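PDB 2F4I: hypothetical protein TM0957 from Thermotoga maritima, which is of unknown function but adopts an OB fold and is a predicted periplasmic lipoprotein of the DUF2291 family. Local coordinates for residues A[71-76]-A[114-119]. Sequence-based numbering, arbitrary orientation.
Sequences YRYYII and IVNATG
Y73 lays its ring alongside N116, so that the two side chains point the same way from strand 72-76 and helix 114-118. The N116 CB sits over the centre of the phenol ring, 3.5 Å from the centroid and almost on its normal, a CH-pi contact. Beyond it the amide stands nearly upright on the ring, the planes 82° apart, and N116 ND2 donates a weak hydrogen bond to Y73 OH at 3.4 Å. Asparagine suits this place because its CH2 can rest on the aromatic face while its short amide still reaches the hydroxyl. With CG anti to the carbonyl carbon (chi1 -60°), the Y73 ring leans back along the strand beneath N116.

At the strand backbone A117 permits the close approach: its CA lies 3.5 Å from Y73 CB, and its methyl packs against Y73 CB and Y74 O. Farther along, I75 places CG2 at 3.6 Å from A117 O and CD1 near T118 CG2. T118 can offer that methyl because its OG1 turns back to I114 O, at 2.8 Å, opposite T118 N across the carbonyl plane. Facing away, the Y74 ring stacks on F172 and its OH is hydrogen-bonded to H59 ND1. Cut back to an alanine, Y73 would lose its ring and hydroxyl, and the N116 amide would probably be left without this weak anchor and freer to turn.

In this OB-fold protein helix 113-118 thus lies against strand 72-81 of the mixed sheet, the segments crossing at 75°, with V171 of strand 165-174 and L189 of strand 184-193 also touching it. The close fit rests mostly on apolar and CH-pi contacts; Y73 O and A117 O, both acceptors, cannot pair with each other, and one water donates to each where strand and helix come closest.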
loop_
_atom_site.group_PDB
_atom_site.type_symbol
_atom_site.label_atom_id
_atom_site.label_comp_id
_atom_site.label_asym_id
_atom_site.label_seq_id
_atom_site.Cartn_x
_atom_site.Cartn_y
_atom_site.Cartn_z
ATOM N N TYR A 71 5.889 -14.269 4.387
ATOM C CA TYR A 71 5.243 -12.982 4.215
ATOM C C TYR A 71 4.198 -13.039 3.112
ATOM O O TYR A 71 4.377 -13.695 2.096
ATOM C CB TYR A 71 6.288 -11.895 3.998
ATOM C CG TYR A 71 7.137 -11.634 5.258
ATOM C CD1 TYR A 71 6.679 -10.798 6.257
ATOM C CD2 TYR A 71 8.384 -12.220 5.423
ATOM C CE1 TYR A 71 7.396 -10.553 7.378
ATOM C CE2 TYR A 71 9.125 -11.983 6.563
ATOM C CZ TYR A 71 8.610 -11.131 7.543
ATOM O OH TYR A 71 9.311 -10.898 8.703
ATOM N N ARG A 72 3.094 -12.357 3.348
ATOM C CA ARG A 72 1.938 -12.312 2.457
ATOM C C ARG A 72 1.667 -10.864 2.042
ATOM O O ARG A 72 1.445 -10.013 2.878
ATOM C CB ARG A 72 0.731 -12.903 3.206
ATOM C CG ARG A 72 0.972 -14.337 3.679
ATOM C CD ARG A 72 1.182 -15.272 2.496
ATOM N NE ARG A 72 1.399 -16.658 2.908
ATOM C CZ ARG A 72 2.570 -17.299 2.940
ATOM N NH1 ARG A 72 3.695 -16.714 2.591
ATOM N NH2 ARG A 72 2.615 -18.579 3.323
ATOM N N TYR A 73 1.722 -10.585 0.748
ATOM C CA TYR A 73 1.675 -9.213 0.230
ATOM C C TYR A 73 0.319 -8.888 -0.391
ATOM O O TYR A 73 -0.086 -9.516 -1.367
ATOM C CB TYR A 73 2.784 -8.959 -0.817
ATOM C CG TYR A 73 4.150 -9.169 -0.272
ATOM C CD1 TYR A 73 4.804 -8.135 0.369
ATOM C CD2 TYR A 73 4.782 -10.419 -0.356
ATOM C CE1 TYR A 73 6.047 -8.333 0.959
ATOM C CE2 TYR A 73 6.050 -10.621 0.199
ATOM C CZ TYR A 73 6.676 -9.576 0.864
ATOM O OH TYR A 73 7.906 -9.729 1.468
ATOM N N TYR A 74 -0.350 -7.885 0.193
ATOM C CA TYR A 74 -1.716 -7.517 -0.150
ATOM C C TYR A 74 -1.732 -6.197 -0.891
ATOM O O TYR A 74 -0.930 -5.301 -0.596
ATOM C CB TYR A 74 -2.532 -7.329 1.116
ATOM C CG TYR A 74 -2.920 -8.597 1.815
ATOM C CD1 TYR A 74 -2.035 -9.244 2.681
ATOM C CD2 TYR A 74 -4.184 -9.129 1.641
ATOM C CE1 TYR A 74 -2.417 -10.381 3.329
ATOM C CE2 TYR A 74 -4.570 -10.258 2.275
ATOM C CZ TYR A 74 -3.692 -10.892 3.132
ATOM O OH TYR A 74 -4.097 -12.039 3.775
ATOM N N ILE A 75 -2.662 -6.076 -1.835
ATOM C CA ILE A 75 -2.971 -4.787 -2.406
ATOM C C ILE A 75 -4.482 -4.593 -2.394
ATOM O O ILE A 75 -5.236 -5.468 -2.857
ATOM C CB ILE A 75 -2.258 -4.572 -3.755
ATOM C CG1 ILE A 75 -2.744 -3.300 -4.431
ATOM C CG2 ILE A 75 -2.357 -5.732 -4.659
ATOM C CD1 ILE A 75 -1.686 -2.807 -5.410
ATOM N N ILE A 76 -4.905 -3.502 -1.744
ATOM C CA ILE A 76 -6.311 -3.169 -1.560
ATOM C C ILE A 76 -6.639 -1.801 -2.146
ATOM O O ILE A 76 -5.771 -0.951 -2.334
ATOM C CB ILE A 76 -6.795 -3.282 -0.064
ATOM C CG1 ILE A 76 -5.968 -2.397 0.855
ATOM C CG2 ILE A 76 -6.797 -4.732 0.351
ATOM C CD1 ILE A 76 -6.600 -2.096 2.241
ATOM N N ILE A 114 6.316 -2.806 -1.746
ATOM C CA ILE A 114 5.629 -2.255 -2.955
ATOM C C ILE A 114 5.866 -3.179 -4.141
ATOM O O ILE A 114 4.926 -3.565 -4.792
ATOM C CB ILE A 114 5.986 -0.747 -3.298
ATOM C CG1 ILE A 114 5.424 0.205 -2.209
ATOM C CG2 ILE A 114 5.391 -0.338 -4.662
ATOM C CD1 ILE A 114 6.213 1.494 -1.930
ATOM N N VAL A 115 7.118 -3.557 -4.391
ATOM C CA VAL A 115 7.434 -4.390 -5.561
ATOM C C VAL A 115 6.877 -5.804 -5.419
ATOM O O VAL A 115 6.464 -6.376 -6.388
ATOM C CB VAL A 115 8.994 -4.413 -5.895
ATOM C CG1 VAL A 115 9.469 -3.033 -6.258
ATOM C CG2 VAL A 115 9.836 -5.060 -4.749
ATOM N N ASN A 116 6.843 -6.325 -4.199
ATOM C CA ASN A 116 6.306 -7.663 -3.923
ATOM C C ASN A 116 4.784 -7.737 -3.930
ATOM O O ASN A 116 4.220 -8.692 -4.481
ATOM C CB ASN A 116 6.906 -8.195 -2.623
ATOM C CG ASN A 116 8.392 -8.474 -2.745
ATOM O OD1 ASN A 116 8.977 -8.340 -3.817
ATOM N ND2 ASN A 116 8.997 -8.920 -1.669
ATOM N N ALA A 117 4.115 -6.719 -3.403
ATOM C CA ALA A 117 2.630 -6.646 -3.466
ATOM C C ALA A 117 2.091 -6.422 -4.868
ATOM O O ALA A 117 1.032 -6.968 -5.206
ATOM C CB ALA A 117 2.083 -5.552 -2.492
ATOM N N THR A 118 2.802 -5.615 -5.674
ATOM C CA THR A 118 2.342 -5.198 -7.020
ATOM C C THR A 118 2.860 -6.114 -8.150
ATOM O O THR A 118 2.267 -6.212 -9.238
ATOM C CB THR A 118 2.824 -3.710 -7.341
ATOM O OG1 THR A 118 4.254 -3.653 -7.479
ATOM C CG2 THR A 118 2.317 -2.680 -6.267
ATOM N N GLY A 119 3.980 -6.773 -7.881
ATOM C CA GLY A 119 4.713 -7.553 -8.869
ATOM C C GLY A 119 5.377 -6.745 -9.976
ATOM O O GLY A 119 5.730 -7.295 -11.046
HETATM O O HOH W 1 -0.618 -8.512 -3.698
#